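Local coordinates for oxidoreductase (Methanosarcina mazei, PDB 3KA7), which binds flavin-adenine dinucleotide and, as a member of the flavin-containing amine oxidoreductase family, probably catalyses an oxidation-reduction reaction, at residues 85-90 with 95-100; 130-135 with 174-179; 154-159 with 165-170; 161-166 with 379-384. One frame throughout, in Å; residues are numbered along the deposited sequence.

Contact 1: 85-90 with 95-100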
loop_
_atom_site.group_PDB
_atom_site.type_symbol
_atom_site.label_atom_id
_atom_site.label_comp_id
_atom_site.label_asym_id
_atom_site.label_seq_id
_atom_site.Cartn_x
_atom_site.Cartn_y
_atom_site.Cartn_z
ATOM N N THR A 85 12.323 13.891 -0.228
ATOM C CA THR A 85 13.067 14.668 -1.197
ATOM C C THR A 85 12.903 14.090 -2.594
ATOM O O THR A 85 12.350 12.994 -2.766
ATOM C CB THR A 85 14.551 14.751 -0.821
ATOM O OG1 THR A 85 15.107 13.427 -0.768
ATOM C CG2 THR A 85 14.693 15.403 0.560
ATOM N N VAL A 86 13.370 14.845 -3.584
ATOM C CA VAL A 86 13.173 14.499 -4.979
ATOM C C VAL A 86 14.456 14.756 -5.738
ATOM O O VAL A 86 14.999 15.867 -5.703
ATOM C CB VAL A 86 12.055 15.353 -5.614
ATOM C CG1 VAL A 86 11.699 14.822 -7.010
ATOM C CG2 VAL A 86 10.812 15.373 -4.718
ATOM N N ARG A 87 14.912 13.740 -6.463
ATOM C CA ARG A 87 16.145 13.836 -7.235
ATOM C C ARG A 87 15.862 14.317 -8.656
ATOM O O ARG A 87 15.069 13.712 -9.389
ATOM C CB ARG A 87 16.847 12.477 -7.258
ATOM C CG ARG A 87 18.250 12.522 -7.809
ATOM C CD ARG A 87 19.158 11.511 -7.102
ATOM N NE ARG A 87 19.360 11.854 -5.698
ATOM C CZ ARG A 87 20.075 11.127 -4.843
ATOM N NH1 ARG A 87 20.660 10.006 -5.250
ATOM N NH2 ARG A 87 20.215 11.526 -3.582
ATOM N N VAL A 88 16.512 15.412 -9.044
ATOM C CA VAL A 88 16.255 16.013 -10.343
ATOM C C VAL A 88 17.569 16.254 -11.081
ATOM O O VAL A 88 18.639 16.241 -10.474
ATOM C CB VAL A 88 15.471 17.343 -10.207
ATOM C CG1 VAL A 88 14.114 17.095 -9.566
ATOM C CG2 VAL A 88 16.273 18.368 -9.401
ATOM N N PRO A 89 17.497 16.453 -12.396
ATOM C CA PRO A 89 18.731 16.715 -13.112
ATOM C C PRO A 89 19.327 18.054 -12.693
ATOM O O PRO A 89 18.611 18.947 -12.221
ATOM C CB PRO A 89 18.284 16.744 -14.574
ATOM C CG PRO A 89 17.036 15.920 -14.599
ATOM C CD PRO A 89 16.361 16.258 -13.310
ATOM N N LEU A 90 20.640 18.173 -12.863
ATOM C CA LEU A 90 21.364 19.373 -12.476
ATOM C C LEU A 90 20.845 20.584 -13.240
ATOM O O LEU A 90 20.610 21.638 -12.655
ATOM C CB LEU A 90 22.851 19.171 -12.740
ATOM C CG LEU A 90 23.880 19.850 -11.835
ATOM C CD1 LEU A 90 23.437 19.897 -10.382
ATOM C CD2 LEU A 90 25.202 19.124 -11.973
ATOM N N PRO A 95 17.658 15.305 -19.641
ATOM C CA PRO A 95 16.589 14.309 -19.571
ATOM C C PRO A 95 16.758 13.290 -18.440
ATOM O O PRO A 95 15.821 12.557 -18.128
ATOM C CB PRO A 95 16.703 13.599 -20.924
ATOM C CG PRO A 95 18.142 13.685 -21.260
ATOM C CD PRO A 95 18.660 14.975 -20.672
ATOM N N ASP A 96 17.939 13.236 -17.833
ATOM C CA ASP A 96 18.233 12.209 -16.832
ATOM C C ASP A 96 19.359 12.651 -15.900
ATOM O O ASP A 96 19.773 13.807 -15.937
ATOM C CB ASP A 96 18.620 10.902 -17.516
ATOM C CG ASP A 96 19.803 11.063 -18.447
ATOM O OD1 ASP A 96 20.739 11.814 -18.102
ATOM O OD2 ASP A 96 19.799 10.436 -19.523
ATOM N N TYR A 97 19.862 11.729 -15.084
ATOM C CA TYR A 97 20.831 12.075 -14.042
ATOM C C TYR A 97 22.288 11.914 -14.492
ATOM O O TYR A 97 23.211 12.123 -13.702
ATOM C CB TYR A 97 20.602 11.236 -12.789
ATOM C CG TYR A 97 19.206 11.323 -12.222
ATOM C CD1 TYR A 97 18.558 12.545 -12.095
ATOM C CD2 TYR A 97 18.541 10.174 -11.790
ATOM C CE1 TYR A 97 17.271 12.622 -11.567
ATOM C CE2 TYR A 97 17.261 10.240 -11.260
ATOM C CZ TYR A 97 16.627 11.463 -11.156
ATOM O OH TYR A 97 15.346 11.514 -10.635
ATOM N N VAL A 98 22.474 11.539 -15.752
ATOM C CA VAL A 98 23.802 11.265 -16.308
ATOM C C VAL A 98 24.768 12.439 -16.116
ATOM O O VAL A 98 25.924 12.243 -15.728
ATOM C CB VAL A 98 23.709 10.883 -17.797
ATOM C CG1 VAL A 98 25.107 10.706 -18.405
ATOM C CG2 VAL A 98 22.899 9.606 -17.961
ATOM N N LYS A 99 24.297 13.654 -16.373
ATOM C CA LYS A 99 25.142 14.837 -16.192
ATOM C C LYS A 99 25.116 15.376 -14.761
ATOM O O LYS A 99 25.555 16.492 -14.496
ATOM C CB LYS A 99 24.767 15.931 -17.190
ATOM C CG LYS A 99 25.055 15.568 -18.645
ATOM C CD LYS A 99 26.544 15.339 -18.889
ATOM C CE LYS A 99 27.370 16.579 -18.548
ATOM N NZ LYS A 99 28.830 16.285 -18.473
ATOM N N GLY A 100 24.616 14.577 -13.830
ATOM C CA GLY A 100 24.577 14.998 -12.448
ATOM C C GLY A 100 23.156 15.262 -11.996
ATOM O O GLY A 100 22.233 15.299 -12.810
#
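The ring of Tyr97 has the aliphatic part of Arg87 over one face and the backbone of Val88 and Pro89 at its edge. Arg87 CG stands 4.0 Å from the ring centroid, close to the normal, in a CH-pi contact, while Pro89 N lies in the plane of the ring near CE1. With CG anti to the backbone N (chi1 -169°), the arginine chain crosses the ring at about a right angle and then leads away, its guanidinium reaching Asp103 in a salt bridge. Tyr97 OH gives its proton to Arg87 O at 2.5 Å, approaching from above the carbonyl plane, and is bonded to Tyr303 N. The two segments belong to a beta hairpin: strand 85-89 pairs antiparallel with strand 101-105. Residues 95-100 end the connecting loop, closed by a type I turn from Tyr97 to Gly100. A phenylalanine in place of Tyr97 would probably keep its ring under Arg87 CG but leave Arg87 O and Tyr303 N without their hydroxyl partner. Beyond the ring, Leu90 N donates to Gly100 O at 3.3 Å, and Pro89 CB rests 3.6 Å from Asp96 O. Asp96 OD1 accepts from Val98 N at 2.9 Å in an Asx turn.

Contact 2: 130-135 with 174-179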
loop_
_atom_site.group_PDB
_atom_site.type_symbol
_atom_site.label_atom_id
_atom_site.label_comp_id
_atom_site.label_asym_id
_atom_site.label_seq_id
_atom_site.Cartn_x
_atom_site.Cartn_y
_atom_site.Cartn_z
ATOM N N LYS A 130 -11.235 23.140 -1.508
ATOM C CA LYS A 130 -12.695 23.050 -1.456
ATOM C C LYS A 130 -13.362 23.045 -2.839
ATOM O O LYS A 130 -14.544 22.722 -2.956
ATOM C CB LYS A 130 -13.264 24.181 -0.579
ATOM C CG LYS A 130 -12.829 24.093 0.880
ATOM C CD LYS A 130 -13.428 25.213 1.721
ATOM C CE LYS A 130 -12.886 25.171 3.139
ATOM N NZ LYS A 130 -13.270 23.894 3.809
ATOM N N ASN A 131 -12.611 23.412 -3.873
ATOM C CA ASN A 131 -13.081 23.339 -5.259
ATOM C C ASN A 131 -12.266 22.294 -6.009
ATOM O O ASN A 131 -11.338 22.629 -6.747
ATOM C CB ASN A 131 -12.967 24.711 -5.933
ATOM C CG ASN A 131 -13.553 25.811 -5.088
ATOM O OD1 ASN A 131 -14.766 26.047 -5.107
ATOM N ND2 ASN A 131 -12.697 26.479 -4.312
ATOM N N ARG A 132 -12.609 21.026 -5.788
ATOM C CA ARG A 132 -11.775 19.910 -6.223
ATOM C C ARG A 132 -11.885 19.592 -7.701
ATOM O O ARG A 132 -12.980 19.303 -8.191
ATOM C CB ARG A 132 -12.153 18.662 -5.425
ATOM C CG ARG A 132 -11.962 18.834 -3.957
ATOM C CD ARG A 132 -10.536 18.429 -3.549
ATOM N NE ARG A 132 -10.379 18.495 -2.105
ATOM C CZ ARG A 132 -10.610 17.480 -1.276
ATOM N NH1 ARG A 132 -10.980 16.292 -1.748
ATOM N NH2 ARG A 132 -10.445 17.656 0.026
ATOM N N PRO A 133 -10.751 19.612 -8.418
ATOM C CA PRO A 133 -10.745 19.130 -9.800
ATOM C C PRO A 133 -11.339 17.729 -9.865
ATOM O O PRO A 133 -11.143 16.942 -8.946
ATOM C CB PRO A 133 -9.247 19.061 -10.141
ATOM C CG PRO A 133 -8.618 20.087 -9.233
ATOM C CD PRO A 133 -9.423 20.070 -7.972
ATOM N N SER A 134 -12.036 17.412 -10.954
ATOM C CA SER A 134 -12.676 16.107 -11.097
ATOM C C SER A 134 -12.915 15.787 -12.566
ATOM O O SER A 134 -13.024 16.699 -13.385
ATOM C CB SER A 134 -14.026 16.099 -10.361
ATOM O OG SER A 134 -14.446 14.773 -10.084
ATOM N N GLY A 135 -12.981 14.494 -12.894
ATOM C CA GLY A 135 -13.487 14.056 -14.208
ATOM C C GLY A 135 -12.450 13.773 -15.280
ATOM O O GLY A 135 -12.790 13.615 -16.455
ATOM N N GLU A 174 -9.236 11.555 -6.953
ATOM C CA GLU A 174 -8.650 10.653 -5.963
ATOM C C GLU A 174 -7.382 11.293 -5.413
ATOM O O GLU A 174 -7.113 11.235 -4.210
ATOM C CB GLU A 174 -8.339 9.290 -6.601
ATOM C CG GLU A 174 -7.728 8.247 -5.659
ATOM C CD GLU A 174 -8.742 7.666 -4.678
ATOM O OE1 GLU A 174 -9.962 7.869 -4.890
ATOM O OE2 GLU A 174 -8.315 6.990 -3.706
ATOM N N VAL A 175 -6.587 11.882 -6.308
ATOM C CA VAL A 175 -5.324 12.476 -5.909
ATOM C C VAL A 175 -5.561 13.652 -4.982
ATOM O O VAL A 175 -4.833 13.848 -4.005
ATOM C CB VAL A 175 -4.494 12.929 -7.115
ATOM C CG1 VAL A 175 -3.193 13.617 -6.638
ATOM C CG2 VAL A 175 -4.176 11.737 -7.994
ATOM N N PHE A 176 -6.586 14.448 -5.264
ATOM C CA PHE A 176 -6.869 15.561 -4.351
ATOM C C PHE A 176 -7.411 15.132 -2.972
ATOM O O PHE A 176 -7.145 15.801 -1.983
ATOM C CB PHE A 176 -7.688 16.671 -5.029
ATOM C CG PHE A 176 -6.847 17.553 -5.896
ATOM C CD1 PHE A 176 -6.099 18.582 -5.340
ATOM C CD2 PHE A 176 -6.727 17.301 -7.251
ATOM C CE1 PHE A 176 -5.284 19.365 -6.128
ATOM C CE2 PHE A 176 -5.903 18.087 -8.054
ATOM C CZ PHE A 176 -5.178 19.123 -7.481
ATOM N N GLU A 177 -8.132 14.009 -2.901
ATOM C CA GLU A 177 -8.501 13.423 -1.596
ATOM C C GLU A 177 -7.259 12.938 -0.837
ATOM O O GLU A 177 -7.139 13.145 0.373
ATOM C CB GLU A 177 -9.527 12.281 -1.760
ATOM C CG GLU A 177 -10.046 11.686 -0.428
ATOM C CD GLU A 177 -10.931 12.647 0.373
ATOM O OE1 GLU A 177 -11.455 13.623 -0.221
ATOM O OE2 GLU A 177 -11.121 12.408 1.592
ATOM N N ILE A 178 -6.328 12.308 -1.552
ATOM C CA ILE A 178 -5.060 11.898 -0.964
ATOM C C ILE A 178 -4.326 13.121 -0.405
ATOM O O ILE A 178 -3.783 13.102 0.713
ATOM C CB ILE A 178 -4.183 11.148 -1.998
ATOM C CG1 ILE A 178 -4.763 9.748 -2.245
ATOM C CG2 ILE A 178 -2.722 11.066 -1.504
ATOM C CD1 ILE A 178 -4.071 8.949 -3.343
ATOM N N ILE A 179 -4.312 14.196 -1.186
ATOM C CA ILE A 179 -3.671 15.420 -0.747
ATOM C C ILE A 179 -4.355 15.961 0.507
ATOM O O ILE A 179 -3.691 16.426 1.432
ATOM C CB ILE A 179 -3.680 16.462 -1.886
ATOM C CG1 ILE A 179 -2.680 16.042 -2.967
ATOM C CG2 ILE A 179 -3.366 17.863 -1.382
ATOM C CD1 ILE A 179 -2.687 16.953 -4.146
#
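Pro133 and Phe176 form the apolar half of this contact, the CG-CD edge of the pyrrolidine set over one face of the phenyl ring. Pro133 CG comes within 3.6 Å of Phe176 CE2, and Pro133 CD sits 4.0 Å from the ring centroid, 15° off its normal, as a CH-pi donor. Arg132 runs alongside in the opposite direction to the phenylalanine side chain, its CD 3.7 Å from Phe176 CB. At its end NH1 makes a salt bridge of 3.1 Å with Glu177 OE1. The N-H points nearly straight at the oxygen (165°), which lies in the guanidinium plane and is met on its anti side, somewhat out of the carboxylate plane, while Phe176 O lies over the centre of one guanidinium face. A bend at chi2 (-89°) turns the arginine chain toward the helix, and NE is held by Arg129 O. With alanine in place of Arg132, Glu177 OE1 would probably lose this positive partner and the flank of Phe176 CB would be bared. Farther out, Glu177 OE2 is bridged to Arg184 two turns farther along the helix, so the carboxylate is shared between two arginines. The Phe176 ring meets Trp141 edge-to-face, and Pro133 also touches Trp141. The contact thus fastens an irregular linker, between helices 115-127 and 138-145, against the side of helix 172-185 in an all-helical portion of the chain.

Contact 3: 154-159 with 165-170; sequences FADSFC and LKSDEV
Asp156 OD1 grips Ser167, within the turn that Glu169 N closes on Lys166 O: segment 165-170 is the loop that joins helix 149-163 to helix 172-185 and folds back along the first of them. The oxygen accepts two bonds from one residue, from Ser167 N at 3.0 Å, met nearly along the C-O axis, and from Ser167 OG at 2.6 Å, met from above the carboxylate plane. The serine hydroxyl can join its own amide there because OG sits between the backbone N and the carbonyl carbon (chi1 64°). A direct backbone bond, Leu165 N to Cys159 O at 3.2 Å, also ties the loop to the helix. Behind this polar grip the packing is close and apolar. Cys159 SG lies 3.9 Å from Val170 CG1 and equally near Ser167 CA, and Ala155 CB meets Ser167 CB. Helix 138-145 adds Leu138 and Ile142 to the same buried side.

The outer side is looser. Lys166 bends at chi2 and chi3 to bring NZ back toward Asp156 OD2, but at 3.6 Å the salt bridge is long. The lysine's positive charge would still be expected to favour an ionised aspartate. Water also enters here, one molecule donating to OD1 and accepting from Asp168 N. A second water bridges two backbone carbonyls, donating to Asp156 O and to Leu165 O at 2.7 Å each.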
loop_
_atom_site.group_PDB
_atom_site.type_symbol
_atom_site.label_atom_id
_atom_site.label_comp_id
_atom_site.label_asym_id
_atom_site.label_seq_id
_atom_site.Cartn_x
_atom_site.Cartn_y
_atom_site.Cartn_z
ATOM N N PHE A 154 7.183 14.541 -12.182
ATOM C CA PHE A 154 7.027 14.539 -10.730
ATOM C C PHE A 154 5.782 13.740 -10.361
ATOM O O PHE A 154 5.833 12.869 -9.500
ATOM C CB PHE A 154 6.935 15.984 -10.213
ATOM C CG PHE A 154 6.640 16.093 -8.749
ATOM C CD1 PHE A 154 7.507 15.570 -7.813
ATOM C CD2 PHE A 154 5.491 16.741 -8.306
ATOM C CE1 PHE A 154 7.237 15.661 -6.463
ATOM C CE2 PHE A 154 5.213 16.844 -6.959
ATOM C CZ PHE A 154 6.096 16.298 -6.029
ATOM N N ALA A 155 4.670 14.023 -11.039
ATOM C CA ALA A 155 3.411 13.298 -10.780
ATOM C C ALA A 155 3.560 11.798 -11.009
ATOM O O ALA A 155 3.066 10.988 -10.213
ATOM C CB ALA A 155 2.296 13.849 -11.633
ATOM N N ASP A 156 4.231 11.415 -12.094
ATOM C CA ASP A 156 4.423 9.984 -12.368
ATOM C C ASP A 156 5.259 9.322 -11.279
ATOM O O ASP A 156 5.036 8.168 -10.925
ATOM C CB ASP A 156 5.104 9.761 -13.720
ATOM C CG ASP A 156 4.136 9.753 -14.885
ATOM O OD1 ASP A 156 2.900 9.683 -14.669
ATOM O OD2 ASP A 156 4.624 9.811 -16.034
ATOM N N SER A 157 6.253 10.041 -10.766
ATOM C CA SER A 157 7.072 9.504 -9.685
ATOM C C SER A 157 6.239 9.334 -8.408
ATOM O O SER A 157 6.254 8.278 -7.763
ATOM C CB SER A 157 8.270 10.415 -9.439
ATOM O OG SER A 157 9.037 9.963 -8.341
ATOM N N PHE A 158 5.492 10.368 -8.049
ATOM C CA PHE A 158 4.625 10.269 -6.893
ATOM C C PHE A 158 3.619 9.128 -7.036
ATOM O O PHE A 158 3.446 8.337 -6.112
ATOM C CB PHE A 158 3.879 11.581 -6.644
ATOM C CG PHE A 158 2.795 11.448 -5.632
ATOM C CD1 PHE A 158 3.099 11.415 -4.286
ATOM C CD2 PHE A 158 1.476 11.309 -6.026
ATOM C CE1 PHE A 158 2.092 11.273 -3.338
ATOM C CE2 PHE A 158 0.470 11.165 -5.089
ATOM C CZ PHE A 158 0.784 11.141 -3.742
ATOM N N CYS A 159 2.941 9.065 -8.181
ATOM C CA CYS A 159 1.911 8.040 -8.417
ATOM C C CYS A 159 2.482 6.621 -8.477
ATOM O O CYS A 159 1.854 5.656 -8.003
ATOM C CB CYS A 159 1.150 8.336 -9.705
ATOM S SG CYS A 159 0.007 9.747 -9.601
ATOM N N LEU A 165 0.896 3.282 -9.880
ATOM C CA LEU A 165 0.109 3.633 -11.065
ATOM C C LEU A 165 0.802 4.761 -11.825
ATOM O O LEU A 165 1.635 5.460 -11.262
ATOM C CB LEU A 165 -1.274 4.136 -10.652
ATOM C CG LEU A 165 -2.191 3.116 -9.989
ATOM C CD1 LEU A 165 -3.427 3.802 -9.412
ATOM C CD2 LEU A 165 -2.560 2.083 -11.010
ATOM N N LYS A 166 0.433 4.962 -13.088
ATOM C CA LYS A 166 0.888 6.156 -13.802
ATOM C C LYS A 166 -0.099 7.291 -13.568
ATOM O O LYS A 166 -1.263 7.049 -13.297
ATOM C CB LYS A 166 0.979 5.875 -15.295
ATOM C CG LYS A 166 2.067 4.897 -15.639
ATOM C CD LYS A 166 3.421 5.560 -15.581
ATOM C CE LYS A 166 3.696 6.350 -16.846
ATOM N NZ LYS A 166 5.163 6.385 -17.143
ATOM N N SER A 167 0.349 8.534 -13.706
ATOM C CA SER A 167 -0.550 9.656 -13.439
ATOM C C SER A 167 -1.707 9.732 -14.435
ATOM O O SER A 167 -2.726 10.383 -14.166
ATOM C CB SER A 167 0.219 10.981 -13.398
ATOM O OG SER A 167 0.790 11.272 -14.661
ATOM N N ASP A 168 -1.567 9.077 -15.583
ATOM C CA ASP A 168 -2.673 9.066 -16.542
ATOM C C ASP A 168 -3.675 7.945 -16.230
ATOM O O ASP A 168 -4.624 7.732 -16.980
ATOM C CB ASP A 168 -2.171 9.012 -18.003
ATOM C CG ASP A 168 -1.521 7.680 -18.371
ATOM O OD1 ASP A 168 -1.357 6.808 -17.494
ATOM O OD2 ASP A 168 -1.179 7.501 -19.572
ATOM N N GLU A 169 -3.457 7.249 -15.111
ATOM C CA GLU A 169 -4.265 6.088 -14.732
ATOM C C GLU A 169 -4.954 6.279 -13.392
ATOM O O GLU A 169 -5.517 5.325 -12.845
ATOM C CB GLU A 169 -3.405 4.829 -14.576
ATOM C CG GLU A 169 -2.495 4.482 -15.721
ATOM C CD GLU A 169 -1.906 3.099 -15.544
ATOM O OE1 GLU A 169 -1.256 2.845 -14.498
ATOM O OE2 GLU A 169 -2.108 2.257 -16.454
ATOM N N VAL A 170 -4.855 7.474 -12.823
ATOM C CA VAL A 170 -5.516 7.738 -11.553
ATOM C C VAL A 170 -6.405 8.962 -11.700
ATOM O O VAL A 170 -5.974 9.992 -12.233
ATOM C CB VAL A 170 -4.513 7.952 -10.416
ATOM C CG1 VAL A 170 -3.730 9.208 -10.659
ATOM C CG2 VAL A 170 -5.230 7.983 -9.039
HETATM O O HOH W 1 4.069 6.048 -12.327
HETATM O O HOH W 2 1.168 8.993 -17.023
#

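Contact 4: 161-166 with 379-384; sequences WALSLK and AASGTD
This is a small, buried contact of leucine methyls with a polar turn, between parts of the chain more than 200 residues apart: the C-terminal end of helix 149-163 with the residues that follow it, and a loop between strands 362-370 and 394-396. It lies near the middle of the molecule, with the side chain of Ser381 about 9 Å from the bound FAD. Two leucines meet Ser381, from directions about at right angles. Leu163 CD2 approaches the hydroxyl end, 3.5 Å from Ser381 OG, while Leu165 CD1 comes to 3.5 Å from Ser381 O and 3.9 Å from Ser381 CB. The other methyl of Leu165, CD2, rests 4.1 Å from Ala380 CB. The residue between the leucines, Ser164, leaves the helix with positive phi and directs its OG to Ala280 O and His331.

The loop has its own scaffold, a type II turn from Ala380 to Thr383, with Gly382 at its third position. Ala380 O accepts from both Thr383 N and Thr383 OG1, the hydroxyl at 2.7 Å on a lone pair in the carbonyl plane.

No direct hydrogen bond crosses the contact. A single water joins the two backbones, donating to Leu163 O at 2.7 Å and accepting from Ser381 N at 3.0 Å. Across the contact itself, what remains is van der Waals contact of the methyls, plus this one water bridge; the water gives Leu163 O and Ser381 N a partner, which probably eases their burial.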
loop_
_atom_site.group_PDB
_atom_site.type_symbol
_atom_site.label_atom_id
_atom_site.label_comp_id
_atom_site.label_asym_id
_atom_site.label_seq_id
_atom_site.Cartn_x
_atom_site.Cartn_y
_atom_site.Cartn_z
ATOM N N TRP A 161 5.417 5.553 -6.972
ATOM C CA TRP A 161 5.810 5.188 -5.614
ATOM C C TRP A 161 4.616 4.935 -4.685
ATOM O O TRP A 161 4.523 3.875 -4.058
ATOM C CB TRP A 161 6.691 6.280 -4.996
ATOM C CG TRP A 161 6.938 6.038 -3.539
ATOM C CD1 TRP A 161 6.233 6.559 -2.491
ATOM C CD2 TRP A 161 7.929 5.187 -2.975
ATOM N NE1 TRP A 161 6.737 6.088 -1.300
ATOM C CE2 TRP A 161 7.785 5.248 -1.571
ATOM C CE3 TRP A 161 8.946 4.390 -3.518
ATOM C CZ2 TRP A 161 8.606 4.531 -0.706
ATOM C CZ3 TRP A 161 9.757 3.671 -2.653
ATOM C CH2 TRP A 161 9.580 3.747 -1.262
ATOM N N ALA A 162 3.702 5.902 -4.614
ATOM C CA ALA A 162 2.618 5.866 -3.632
ATOM C C ALA A 162 1.522 4.861 -3.974
ATOM O O ALA A 162 0.979 4.219 -3.073
ATOM C CB ALA A 162 2.004 7.246 -3.478
ATOM N N LEU A 163 1.201 4.739 -5.264
ATOM C CA LEU A 163 0.017 3.995 -5.722
ATOM C C LEU A 163 0.332 2.850 -6.696
ATOM O O LEU A 163 -0.546 2.039 -7.014
ATOM C CB LEU A 163 -0.967 4.942 -6.417
ATOM C CG LEU A 163 -1.337 6.237 -5.690
ATOM C CD1 LEU A 163 -2.296 7.068 -6.551
ATOM C CD2 LEU A 163 -1.950 5.930 -4.356
ATOM N N SER A 164 1.570 2.786 -7.159
ATOM C CA SER A 164 1.961 1.855 -8.222
ATOM C C SER A 164 1.062 2.028 -9.461
ATOM O O SER A 164 0.540 1.057 -10.026
ATOM C CB SER A 164 1.987 0.395 -7.714
ATOM O OG SER A 164 3.103 -0.301 -8.280
ATOM N N LEU A 165 0.896 3.282 -9.880
ATOM C CA LEU A 165 0.109 3.633 -11.065
ATOM C C LEU A 165 0.802 4.761 -11.825
ATOM O O LEU A 165 1.635 5.460 -11.262
ATOM C CB LEU A 165 -1.274 4.136 -10.652
ATOM C CG LEU A 165 -2.191 3.116 -9.989
ATOM C CD1 LEU A 165 -3.427 3.802 -9.412
ATOM C CD2 LEU A 165 -2.560 2.083 -11.010
ATOM N N LYS A 166 0.433 4.962 -13.088
ATOM C CA LYS A 166 0.888 6.156 -13.802
ATOM C C LYS A 166 -0.099 7.291 -13.568
ATOM O O LYS A 166 -1.263 7.049 -13.297
ATOM C CB LYS A 166 0.979 5.875 -15.295
ATOM C CG LYS A 166 2.067 4.897 -15.639
ATOM C CD LYS A 166 3.421 5.560 -15.581
ATOM C CE LYS A 166 3.696 6.350 -16.846
ATOM N NZ LYS A 166 5.163 6.385 -17.143
ATOM N N ALA A 379 -6.967 -4.051 -5.810
ATOM C CA ALA A 379 -7.744 -3.121 -6.627
ATOM C C ALA A 379 -6.929 -1.846 -6.764
ATOM O O ALA A 379 -6.468 -1.287 -5.757
ATOM C CB ALA A 379 -9.067 -2.814 -5.961
ATOM N N ALA A 380 -6.759 -1.378 -7.995
ATOM C CA ALA A 380 -5.932 -0.208 -8.250
ATOM C C ALA A 380 -6.485 0.980 -7.504
ATOM O O ALA A 380 -7.697 1.187 -7.459
ATOM C CB ALA A 380 -5.881 0.096 -9.720
ATOM N N SER A 381 -5.596 1.771 -6.919
ATOM C CA SER A 381 -6.056 2.963 -6.232
ATOM C C SER A 381 -7.006 3.760 -7.104
ATOM O O SER A 381 -6.780 3.912 -8.296
ATOM C CB SER A 381 -4.885 3.837 -5.813
ATOM O OG SER A 381 -4.562 3.565 -4.468
ATOM N N GLY A 382 -8.061 4.278 -6.485
ATOM C CA GLY A 382 -9.068 5.059 -7.187
ATOM C C GLY A 382 -10.188 4.227 -7.782
ATOM O O GLY A 382 -11.122 4.787 -8.362
ATOM N N THR A 383 -10.096 2.898 -7.666
ATOM C CA THR A 383 -11.101 1.995 -8.258
ATOM C C THR A 383 -11.797 1.074 -7.238
ATOM O O THR A 383 -12.699 0.303 -7.586
ATOM C CB THR A 383 -10.494 1.101 -9.369
ATOM O OG1 THR A 383 -9.700 0.059 -8.781
ATOM C CG2 THR A 383 -9.640 1.914 -10.335
ATOM N N ASP A 384 -11.397 1.142 -5.977
ATOM C CA ASP A 384 -11.949 0.197 -5.002
ATOM C C ASP A 384 -13.463 0.184 -4.955
ATOM O O ASP A 384 -14.103 1.242 -5.006
ATOM C CB ASP A 384 -11.397 0.450 -3.604
ATOM C CG ASP A 384 -9.916 0.242 -3.542
ATOM O OD1 ASP A 384 -9.473 -0.730 -2.887
ATOM O OD2 ASP A 384 -9.206 1.040 -4.189
HETATM O O HOH W 3 -2.817 0.779 -6.471
#

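Overall arrangement
Contacts 1, 2 and 3 come in the order 1, then 2 with contact 3 lying between its two segments. Contact 4 opens just before the second segment of contact 3, overlapping it at Leu165 and Lys166, and reaches to a loop more than 200 residues later. Contacts 3 and 4 both use helix 149-163, their centres 9 Å apart. Contact 2 sits about 14 and 15 Å from them, centre to centre, on the next helix, 172-185, and touches both: Val175 meets Val170, and Ile178 meets Leu163. Contact 1 is peripheral, on the edge of the seven-stranded mixed sheet, yet Val86 packs on Phe154 of contact 3. Together they link that sheet through the helices to the loop near FAD.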